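Long-range contacts in titin (Homo sapiens, PDB 5JDD), which probably serves as part of the molecular spring of the muscle sarcomere, this fragment being a tandem of three immunoglobulin domains from its I-band: residues A22-V27 against V57-L62; Q63-S68 against A84-E89; T194-V199 against S233-N238; L211-E216 against D243-T248. All coordinates share one frame; numbering follows the deposited sequence.

Contact 1 of 4, residues A22-V27 against V57-L62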
# COMPACT_ATOMS: atom_id res chain seq x y z
N ALA A 22 -7.35 32.20 8.18
CA ALA A 22 -7.54 33.65 8.33
C ALA A 22 -6.47 34.28 9.19
O ALA A 22 -5.90 33.65 10.07
CB ALA A 22 -8.92 33.95 8.91
N PHE A 23 -6.20 35.56 8.92
CA PHE A 23 -5.41 36.40 9.80
C PHE A 23 -6.34 37.48 10.33
O PHE A 23 -7.28 37.89 9.63
CB PHE A 23 -4.26 37.05 9.04
CG PHE A 23 -3.20 36.09 8.59
CD1 PHE A 23 -2.25 35.62 9.49
CD2 PHE A 23 -3.14 35.65 7.27
CE1 PHE A 23 -1.26 34.72 9.09
CE2 PHE A 23 -2.15 34.76 6.86
CZ PHE A 23 -1.21 34.30 7.77
N GLU A 24 -6.09 37.96 11.54
CA GLU A 24 -6.99 38.92 12.18
C GLU A 24 -6.21 40.00 12.90
O GLU A 24 -5.27 39.68 13.65
CB GLU A 24 -7.88 38.19 13.18
CG GLU A 24 -9.00 39.01 13.75
CD GLU A 24 -10.11 38.14 14.30
OE1 GLU A 24 -10.89 37.58 13.50
OE2 GLU A 24 -10.18 37.99 15.54
N VAL A 25 -6.58 41.25 12.70
CA VAL A 25 -6.04 42.35 13.50
C VAL A 25 -7.21 43.11 14.13
O VAL A 25 -8.24 43.31 13.48
CB VAL A 25 -5.12 43.28 12.67
CG1 VAL A 25 -5.86 43.88 11.49
CG2 VAL A 25 -4.50 44.38 13.54
N SER A 26 -7.08 43.47 15.40
CA SER A 26 -8.11 44.29 16.03
C SER A 26 -7.52 45.61 16.50
O SER A 26 -6.35 45.68 16.91
CB SER A 26 -8.81 43.56 17.18
OG SER A 26 -8.11 43.73 18.40
N VAL A 27 -8.34 46.65 16.44
CA VAL A 27 -7.88 47.99 16.76
C VAL A 27 -8.77 48.63 17.82
O VAL A 27 -9.76 48.04 18.26
CB VAL A 27 -7.80 48.88 15.49
CG1 VAL A 27 -6.76 48.32 14.54
CG2 VAL A 27 -9.15 48.96 14.77
N VAL A 57 -12.63 44.87 14.25
CA VAL A 57 -11.94 43.64 13.88
C VAL A 57 -11.82 43.51 12.37
O VAL A 57 -12.80 43.64 11.64
CB VAL A 57 -12.69 42.41 14.42
CG1 VAL A 57 -11.94 41.13 14.07
CG2 VAL A 57 -12.85 42.51 15.93
N HIS A 58 -10.60 43.24 11.92
CA HIS A 58 -10.31 43.15 10.49
C HIS A 58 -9.68 41.81 10.17
O HIS A 58 -8.65 41.44 10.76
CB HIS A 58 -9.39 44.30 10.09
CG HIS A 58 -9.93 45.64 10.48
ND1 HIS A 58 -10.85 46.31 9.71
CD2 HIS A 58 -9.73 46.39 11.58
CE1 HIS A 58 -11.18 47.44 10.31
NE2 HIS A 58 -10.51 47.52 11.45
N LYS A 59 -10.32 41.09 9.27
CA LYS A 59 -9.85 39.76 8.88
C LYS A 59 -9.48 39.68 7.41
O LYS A 59 -10.12 40.30 6.55
CB LYS A 59 -10.92 38.71 9.20
CG LYS A 59 -11.38 38.75 10.64
CD LYS A 59 -12.67 37.98 10.85
CE LYS A 59 -12.48 36.52 10.52
NZ LYS A 59 -13.64 35.70 10.99
N LEU A 60 -8.42 38.92 7.13
CA LEU A 60 -8.08 38.48 5.79
C LEU A 60 -8.26 36.97 5.76
O LEU A 60 -7.61 36.24 6.51
CB LEU A 60 -6.62 38.81 5.47
CG LEU A 60 -6.03 38.14 4.23
CD1 LEU A 60 -6.77 38.58 2.99
CD2 LEU A 60 -4.55 38.48 4.12
N MET A 61 -9.17 36.51 4.91
CA MET A 61 -9.43 35.09 4.78
C MET A 61 -8.84 34.59 3.47
O MET A 61 -9.02 35.21 2.41
CB MET A 61 -10.94 34.83 4.84
CG MET A 61 -11.61 35.39 6.09
SD MET A 61 -13.41 35.19 6.02
CE MET A 61 -13.93 36.31 7.31
N LEU A 62 -8.13 33.48 3.54
CA LEU A 62 -7.52 32.88 2.37
C LEU A 62 -8.17 31.52 2.14
O LEU A 62 -8.10 30.63 3.00
CB LEU A 62 -6.01 32.71 2.56
CG LEU A 62 -5.24 33.90 3.12
CD1 LEU A 62 -3.79 33.53 3.39
CD2 LEU A 62 -5.31 35.06 2.18
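F23 pairs with L60, and V25 with H58, on the tight side of this contact. F23 N donates to L60 O at 2.9 Å and V25 N to H58 O at 2.8 Å, while L60 N and H58 N return a bond each, tying each pair twice. The F23 ring, set beside its backbone N (chi1 -69°), brings CE2 to L62 CD1 at 4.0 Å, the methyl at the ring edge. V27 CG2 comes in the plane of the H58 imidazole, 3.9 Å from NE2, and S53 OG satisfies the buried H58 ND1. In immunoglobulin terms these are strands B and E, central in the A-B-E-D sheet of an I-set sandwich; bulky, mostly apolar side chains suit this face because Y73 and L86 of the other sheet pack on it. The opposite face, with A22, E24, V57, K59 and M61, is partly exposed, its side chains touching locally without a second sheet over them. The E24 side chain runs across V57, with CD 3.5 Å from V57 CG1, and its carboxylate lies alongside the K59 methylenes, OE1 3.1 Å from K59 CG. The charges stay apart, E24 OE1 4.2 Å from K59 NZ, beyond a salt bridge.

Contact 2 of 4, residues Q63-S68 against A84-E89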
# COMPACT_ATOMS: atom_id res chain seq x y z
N GLN A 63 -8.79 31.37 0.99
CA GLN A 63 -9.56 30.17 0.70
C GLN A 63 -8.77 29.22 -0.18
O GLN A 63 -8.05 29.65 -1.08
CB GLN A 63 -10.90 30.55 0.06
CG GLN A 63 -11.72 31.48 0.96
CD GLN A 63 -12.88 32.13 0.25
OE1 GLN A 63 -14.00 32.15 0.76
NE2 GLN A 63 -12.63 32.69 -0.93
N ASN A 64 -8.87 27.92 0.13
CA ASN A 64 -8.26 26.86 -0.69
C ASN A 64 -6.78 27.11 -0.93
O ASN A 64 -6.32 27.19 -2.07
CB ASN A 64 -9.01 26.72 -2.02
CG ASN A 64 -8.65 25.44 -2.78
OD1 ASN A 64 -8.00 24.54 -2.25
ND2 ASN A 64 -9.08 25.37 -4.04
N ILE A 65 -6.01 27.22 0.16
CA ILE A 65 -4.62 27.68 0.06
C ILE A 65 -3.73 26.74 -0.74
O ILE A 65 -3.91 25.52 -0.75
CB ILE A 65 -3.97 27.95 1.42
CG1 ILE A 65 -3.94 26.69 2.28
CG2 ILE A 65 -4.68 29.09 2.16
CD1 ILE A 65 -3.36 26.94 3.67
N SER A 66 -2.78 27.35 -1.44
CA SER A 66 -1.78 26.60 -2.18
C SER A 66 -0.40 26.93 -1.60
O SER A 66 -0.25 27.89 -0.85
CB SER A 66 -1.83 26.95 -3.67
OG SER A 66 -1.52 28.31 -3.88
N PRO A 67 0.60 26.11 -1.94
CA PRO A 67 1.93 26.42 -1.42
C PRO A 67 2.41 27.83 -1.79
O PRO A 67 3.18 28.43 -1.03
CB PRO A 67 2.81 25.36 -2.09
CG PRO A 67 1.89 24.18 -2.24
CD PRO A 67 0.55 24.77 -2.57
N SER A 68 1.94 28.38 -2.91
CA SER A 68 2.33 29.73 -3.30
C SER A 68 1.80 30.81 -2.36
O SER A 68 2.28 31.95 -2.36
CB SER A 68 1.91 30.03 -4.75
OG SER A 68 0.50 30.00 -4.89
N ALA A 84 2.44 38.51 10.22
CA ALA A 84 2.37 37.10 10.61
C ALA A 84 2.63 36.23 9.39
O ALA A 84 2.55 36.70 8.26
CB ALA A 84 1.02 36.77 11.24
N LYS A 85 2.92 34.95 9.62
CA LYS A 85 3.25 34.07 8.52
C LYS A 85 2.28 32.93 8.37
O LYS A 85 1.74 32.42 9.35
CB LYS A 85 4.66 33.51 8.69
CG LYS A 85 5.74 34.56 8.54
CD LYS A 85 7.12 34.01 8.86
CE LYS A 85 8.17 35.09 8.64
NZ LYS A 85 9.52 34.61 9.04
N LEU A 86 2.07 32.52 7.11
CA LEU A 86 1.36 31.29 6.80
C LEU A 86 2.37 30.22 6.40
O LEU A 86 3.19 30.44 5.51
CB LEU A 86 0.39 31.52 5.63
CG LEU A 86 -0.28 30.27 5.04
CD1 LEU A 86 -1.18 29.56 6.05
CD2 LEU A 86 -1.09 30.62 3.80
N PHE A 87 2.32 29.08 7.08
CA PHE A 87 3.08 27.91 6.68
C PHE A 87 2.10 26.89 6.13
O PHE A 87 1.11 26.55 6.79
CB PHE A 87 3.82 27.34 7.89
CG PHE A 87 4.86 28.27 8.44
CD1 PHE A 87 6.11 28.36 7.84
CD2 PHE A 87 4.58 29.07 9.54
CE1 PHE A 87 7.08 29.21 8.34
CE2 PHE A 87 5.54 29.94 10.04
CZ PHE A 87 6.79 30.01 9.44
N VAL A 88 2.36 26.43 4.91
CA VAL A 88 1.46 25.48 4.24
C VAL A 88 2.06 24.09 4.32
O VAL A 88 3.10 23.83 3.71
CB VAL A 88 1.24 25.87 2.77
CG1 VAL A 88 0.28 24.89 2.09
CG2 VAL A 88 0.69 27.29 2.66
N GLU A 89 1.43 23.19 5.07
CA GLU A 89 1.89 21.81 5.10
C GLU A 89 1.38 21.11 3.85
O GLU A 89 0.24 21.33 3.42
CB GLU A 89 1.45 21.09 6.39
CG GLU A 89 2.11 21.65 7.65
CD GLU A 89 1.96 20.77 8.88
OE1 GLU A 89 1.26 19.74 8.82
OE2 GLU A 89 2.54 21.13 9.93
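P67 and V88 mark the nearest approach of the two backbones, their CA atoms 5.8 Å apart, and no hydrogen bond passes between the segments. One side is the end of the long strand 80-89, the G strand of the immunoglobulin sandwich; the other is the loop joining strands 57-62 and 71-77, E and F, which runs extended through I65 and S66 and turns into a short 3-10 segment at P67. Proline suits the first turn, where a backbone N-H would have no acceptor within the segment. D69 OD2 accepts a bond from S66 N, as in one half of a capping box.

V88 is the hub. Its CG2 lies 3.7 Å from S66 O and 4.2 Å from I65 CD1, while CG1 meets P67 CA at 4.2 Å, so the two methyls of the branched residue serve different parts of the loop. I65 places CG1 between its backbone N and carbonyl carbon (chi1 61°) and then runs straight out, which carries CD1 into the sandwich. There it meets L86 CD1 tip to tip at 4.2 Å, with V21 beside both residues. Beyond V88, E89 turns its carboxylate to H116 of the next domain. With only carbon surfaces and one carbonyl oxygen meeting, the loop is joined to the strand by shape and the exclusion of water, not by directional bonds.

Contact 3 of 4, residues T194-V199 against S233-N238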
# COMPACT_ATOMS: atom_id res chain seq x y z
N THR A 194 2.31 -49.64 2.01
CA THR A 194 2.14 -48.20 2.16
C THR A 194 3.31 -47.52 1.46
O THR A 194 4.46 -47.91 1.67
CB THR A 194 2.09 -47.80 3.63
OG1 THR A 194 0.88 -48.31 4.20
CG2 THR A 194 2.11 -46.29 3.76
N ILE A 195 3.02 -46.53 0.62
CA ILE A 195 4.06 -45.89 -0.19
C ILE A 195 4.11 -44.40 0.10
O ILE A 195 3.11 -43.82 0.55
CB ILE A 195 3.85 -46.13 -1.71
CG1 ILE A 195 2.56 -45.50 -2.22
CG2 ILE A 195 3.83 -47.63 -1.99
CD1 ILE A 195 2.71 -44.05 -2.79
N THR A 196 5.25 -43.78 -0.18
CA THR A 196 5.37 -42.33 -0.01
C THR A 196 6.13 -41.69 -1.17
O THR A 196 7.33 -41.95 -1.35
CB THR A 196 6.10 -41.99 1.31
OG1 THR A 196 5.42 -42.61 2.41
CG2 THR A 196 6.11 -40.47 1.52
N PHE A 197 5.45 -40.86 -1.94
CA PHE A 197 6.11 -40.01 -2.93
C PHE A 197 6.64 -38.78 -2.20
O PHE A 197 5.99 -38.29 -1.28
CB PHE A 197 5.12 -39.54 -4.00
CG PHE A 197 4.80 -40.57 -5.05
CD1 PHE A 197 5.72 -40.88 -6.04
CD2 PHE A 197 3.56 -41.20 -5.06
CE1 PHE A 197 5.42 -41.82 -7.01
CE2 PHE A 197 3.25 -42.14 -6.03
CZ PHE A 197 4.18 -42.45 -7.01
N GLU A 198 7.81 -38.28 -2.60
CA GLU A 198 8.40 -37.08 -1.99
C GLU A 198 9.04 -36.17 -3.03
O GLU A 198 9.69 -36.65 -3.96
CB GLU A 198 9.48 -37.48 -0.98
CG GLU A 198 9.03 -38.41 0.13
CD GLU A 198 10.16 -38.77 1.08
OE1 GLU A 198 10.40 -37.99 2.03
OE2 GLU A 198 10.80 -39.82 0.87
N VAL A 199 8.82 -34.87 -2.87
CA VAL A 199 9.52 -33.86 -3.67
C VAL A 199 10.12 -32.84 -2.74
O VAL A 199 9.63 -32.62 -1.64
CB VAL A 199 8.59 -33.07 -4.62
CG1 VAL A 199 8.18 -33.90 -5.78
CG2 VAL A 199 7.38 -32.54 -3.87
N SER A 233 5.18 -34.53 0.80
CA SER A 233 5.00 -35.97 0.61
C SER A 233 3.55 -36.33 0.34
O SER A 233 2.62 -35.64 0.77
CB SER A 233 5.50 -36.74 1.84
OG SER A 233 4.78 -36.37 3.00
N LEU A 234 3.36 -37.43 -0.38
CA LEU A 234 2.05 -38.01 -0.61
C LEU A 234 2.15 -39.46 -0.16
O LEU A 234 2.87 -40.26 -0.76
CB LEU A 234 1.64 -37.92 -2.09
CG LEU A 234 0.45 -38.79 -2.52
CD1 LEU A 234 -0.81 -38.38 -1.80
CD2 LEU A 234 0.27 -38.71 -4.03
N ASN A 235 1.46 -39.78 0.93
CA ASN A 235 1.54 -41.09 1.53
C ASN A 235 0.25 -41.83 1.25
O ASN A 235 -0.82 -41.38 1.64
CB ASN A 235 1.77 -40.96 3.03
CG ASN A 235 1.88 -42.30 3.73
OD1 ASN A 235 0.93 -42.77 4.36
ND2 ASN A 235 3.04 -42.93 3.62
N ILE A 236 0.36 -42.96 0.55
CA ILE A 236 -0.82 -43.75 0.19
C ILE A 236 -0.76 -45.10 0.89
O ILE A 236 0.16 -45.88 0.67
CB ILE A 236 -0.94 -43.96 -1.34
CG1 ILE A 236 -0.87 -42.61 -2.07
CG2 ILE A 236 -2.24 -44.67 -1.67
CD1 ILE A 236 -1.01 -42.73 -3.58
N ARG A 237 -1.76 -45.37 1.72
CA ARG A 237 -1.82 -46.63 2.46
C ARG A 237 -2.50 -47.75 1.69
O ARG A 237 -3.38 -47.50 0.87
CB ARG A 237 -2.56 -46.43 3.78
CG ARG A 237 -1.87 -45.48 4.70
CD ARG A 237 -2.71 -45.22 5.93
NE ARG A 237 -2.00 -44.39 6.89
CZ ARG A 237 -2.43 -44.15 8.12
NH1 ARG A 237 -3.58 -44.67 8.53
NH2 ARG A 237 -1.72 -43.38 8.94
N ASN A 238 -2.07 -48.98 1.97
CA ASN A 238 -2.77 -50.19 1.53
C ASN A 238 -3.04 -50.18 0.03
O ASN A 238 -4.18 -50.27 -0.42
CB ASN A 238 -4.08 -50.36 2.32
CG ASN A 238 -4.70 -51.74 2.13
OD1 ASN A 238 -4.02 -52.69 1.75
ND2 ASN A 238 -6.00 -51.85 2.39
O HOH W 1 -0.35 -50.38 3.86
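T196 and N235 cross obliquely on the outer face of strands B and E of the third immunoglobulin domain, the two central strands of its four-stranded sheet. The asparagine holds CG anti to its backbone nitrogen (chi1 -180°), which swings the amide across to the neighbouring strand. N235 ND2 donates to T196 OG1 at 2.7 Å, with an N-H...O angle of 150°, and the hydroxyl lies in the amide plane, so the bond fixes the turn of the flat group. T194 CG2 packs beside the same nitrogen, 3.5 Å from N235 ND2. On the other flank, T196 CG2 rests on S233 CB at 3.8 Å. Threonine suits the outer face of this central strand, for it offers a hydroxyl and a methyl on one branched carbon.

The inner face is apolar. I195 and I236 lie side by side and point the same way into the sandwich, I195 CD1 meeting I236 CG1 at 3.9 Å; their backbones exchange two hydrogen bonds, I195 N to I236 O and I236 N to I195 O. F197 and L234 are tied likewise, and the leucine methyl CD2 approaches the ring obliquely, 4.3 Å from F197 CD2. Y247 of the facing sheet meets the F197 ring with the planes at about 35°, so large apolar side chains fill the space between the two sheets here. Two residues past the end of the E strand, N238 takes a left-handed conformation, and there a water molecule accepts a hydrogen bond from N238 N at 2.9 Å.

Contact 4 of 4, residues L211-E216 against D243-T248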
# COMPACT_ATOMS: atom_id res chain seq x y z
N LEU A 211 -1.85 -34.52 -8.18
CA LEU A 211 -2.80 -35.08 -9.14
C LEU A 211 -2.56 -36.56 -9.31
O LEU A 211 -1.41 -37.03 -9.27
CB LEU A 211 -2.63 -34.42 -10.51
CG LEU A 211 -2.48 -32.89 -10.57
CD1 LEU A 211 -2.27 -32.42 -12.01
CD2 LEU A 211 -3.70 -32.20 -9.96
N LYS A 212 -3.65 -37.29 -9.54
CA LYS A 212 -3.61 -38.69 -9.93
C LYS A 212 -4.20 -38.76 -11.33
O LYS A 212 -5.38 -38.44 -11.52
CB LYS A 212 -4.44 -39.54 -8.95
CG LYS A 212 -4.53 -41.02 -9.34
CD LYS A 212 -5.47 -41.75 -8.40
CE LYS A 212 -5.53 -43.24 -8.73
NZ LYS A 212 -6.50 -43.89 -7.79
N ASN A 213 -3.39 -39.15 -12.30
CA ASN A 213 -3.78 -39.07 -13.71
C ASN A 213 -4.44 -37.73 -14.06
O ASN A 213 -5.47 -37.69 -14.73
CB ASN A 213 -4.68 -40.25 -14.10
CG ASN A 213 -3.99 -41.58 -13.92
OD1 ASN A 213 -2.78 -41.69 -14.08
ND2 ASN A 213 -4.77 -42.61 -13.59
N GLY A 214 -3.85 -36.64 -13.58
CA GLY A 214 -4.32 -35.31 -13.91
C GLY A 214 -5.47 -34.78 -13.06
O GLY A 214 -5.89 -33.63 -13.23
N VAL A 215 -5.98 -35.60 -12.14
CA VAL A 215 -7.12 -35.22 -11.30
C VAL A 215 -6.66 -34.91 -9.87
O VAL A 215 -5.95 -35.72 -9.26
CB VAL A 215 -8.15 -36.36 -11.26
CG1 VAL A 215 -9.32 -35.99 -10.35
CG2 VAL A 215 -8.65 -36.66 -12.66
N GLU A 216 -7.07 -33.77 -9.32
CA GLU A 216 -6.63 -33.38 -7.99
C GLU A 216 -7.08 -34.38 -6.91
O GLU A 216 -8.26 -34.76 -6.84
CB GLU A 216 -7.08 -31.96 -7.61
CG GLU A 216 -6.56 -31.51 -6.23
CD GLU A 216 -7.00 -30.11 -5.83
OE1 GLU A 216 -7.06 -29.85 -4.61
OE2 GLU A 216 -7.26 -29.28 -6.71
N ASP A 243 -4.69 -47.90 -7.39
CA ASP A 243 -3.72 -46.84 -7.08
C ASP A 243 -2.60 -46.74 -8.09
O ASP A 243 -1.88 -45.73 -8.13
CB ASP A 243 -3.12 -47.07 -5.69
CG ASP A 243 -4.16 -47.01 -4.59
OD1 ASP A 243 -4.82 -45.95 -4.45
OD2 ASP A 243 -4.34 -48.02 -3.87
N ALA A 244 -2.41 -47.78 -8.90
CA ALA A 244 -1.39 -47.73 -9.94
C ALA A 244 -1.77 -46.69 -10.99
O ALA A 244 -2.78 -46.81 -11.67
CB ALA A 244 -1.18 -49.10 -10.56
N ALA A 245 -0.95 -45.65 -11.08
CA ALA A 245 -1.31 -44.44 -11.81
C ALA A 245 -0.10 -43.54 -11.90
O ALA A 245 0.95 -43.81 -11.31
CB ALA A 245 -2.44 -43.71 -11.07
N ASP A 246 -0.25 -42.44 -12.64
CA ASP A 246 0.78 -41.42 -12.69
C ASP A 246 0.42 -40.31 -11.71
O ASP A 246 -0.71 -39.81 -11.71
CB ASP A 246 0.91 -40.83 -14.09
CG ASP A 246 1.33 -41.84 -15.12
OD1 ASP A 246 1.99 -42.84 -14.76
OD2 ASP A 246 1.00 -41.62 -16.31
N TYR A 247 1.39 -39.92 -10.89
CA TYR A 247 1.16 -38.90 -9.88
C TYR A 247 1.97 -37.66 -10.20
O TYR A 247 3.14 -37.77 -10.60
CB TYR A 247 1.49 -39.45 -8.50
CG TYR A 247 0.51 -40.50 -8.07
CD1 TYR A 247 0.65 -41.83 -8.47
CD2 TYR A 247 -0.60 -40.16 -7.32
CE1 TYR A 247 -0.29 -42.80 -8.11
CE2 TYR A 247 -1.53 -41.13 -6.93
CZ TYR A 247 -1.37 -42.44 -7.34
OH TYR A 247 -2.30 -43.39 -6.97
N THR A 248 1.35 -36.49 -10.02
CA THR A 248 2.01 -35.23 -10.33
C THR A 248 1.94 -34.29 -9.14
O THR A 248 0.87 -34.06 -8.57
CB THR A 248 1.35 -34.54 -11.54
OG1 THR A 248 1.38 -35.42 -12.67
CG2 THR A 248 2.09 -33.25 -11.89
O HOH W 2 -4.54 -43.55 -5.53
O HOH W 3 -4.04 -45.51 -13.67
O HOH W 4 -0.92 -37.10 -12.90
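K212 runs alongside the Y247 side chain in the same direction, its chain extended to the amine. Its CB lies 3.9 Å from Y247 CE2. CG touches A245 as well, 3.8 Å from A245 CB, with the tyrosine CE2 at a like distance. CD follows the tyrosine to the hydroxyl, 3.8 Å from Y247 OH, and CE stays close to the same oxygen at 3.7 Å. NZ leaves the apolar path: it binds G242 O and donates to a water at 3.0 Å, and that water donates to D243 OD1 and Y247 OH. D243 OD2 is held by H240 N and by a salt bridge to K222. Lysine suits the site because its methylenes run along the tyrosine while its charge reaches water. Y247 OH donates to D243 O at 2.6 Å, on a carbonyl lone pair and in the ring plane, the tyrosine corner of Greek-key sandwiches. N213 and G214 make the type I' turn, where N213 OD1 accepts D246 N at 3.0 Å; both take left-handed angles, which asparagine and glycine tolerate. K212 and Y247 thus lie on strands C and F, 209-212 and 245-251, with strand 231-236 of the facing sheet packed on Y247.

Contacts 1 and 3 join the same two strands, B and E, in the first and third domains, yet their centres are 83 Å apart, with the middle domain between. Each has a neighbour on its inner face. Contact 1 touches contact 2, 15 Å away between centres, where F23 CE1 meets A84 CB at 3.7 Å. Contacts 3 and 4, 12 Å apart between centres, meet through F197 CE2 and Y247 CD1 at 3.6 Å. In both pairs the touch is between the two facing sheets of a sandwich. Along the chain contacts 3 and 4 interleave, whereas contact 1 closes before contact 2 opens. The two pairs belong to different domains and nowhere touch each other.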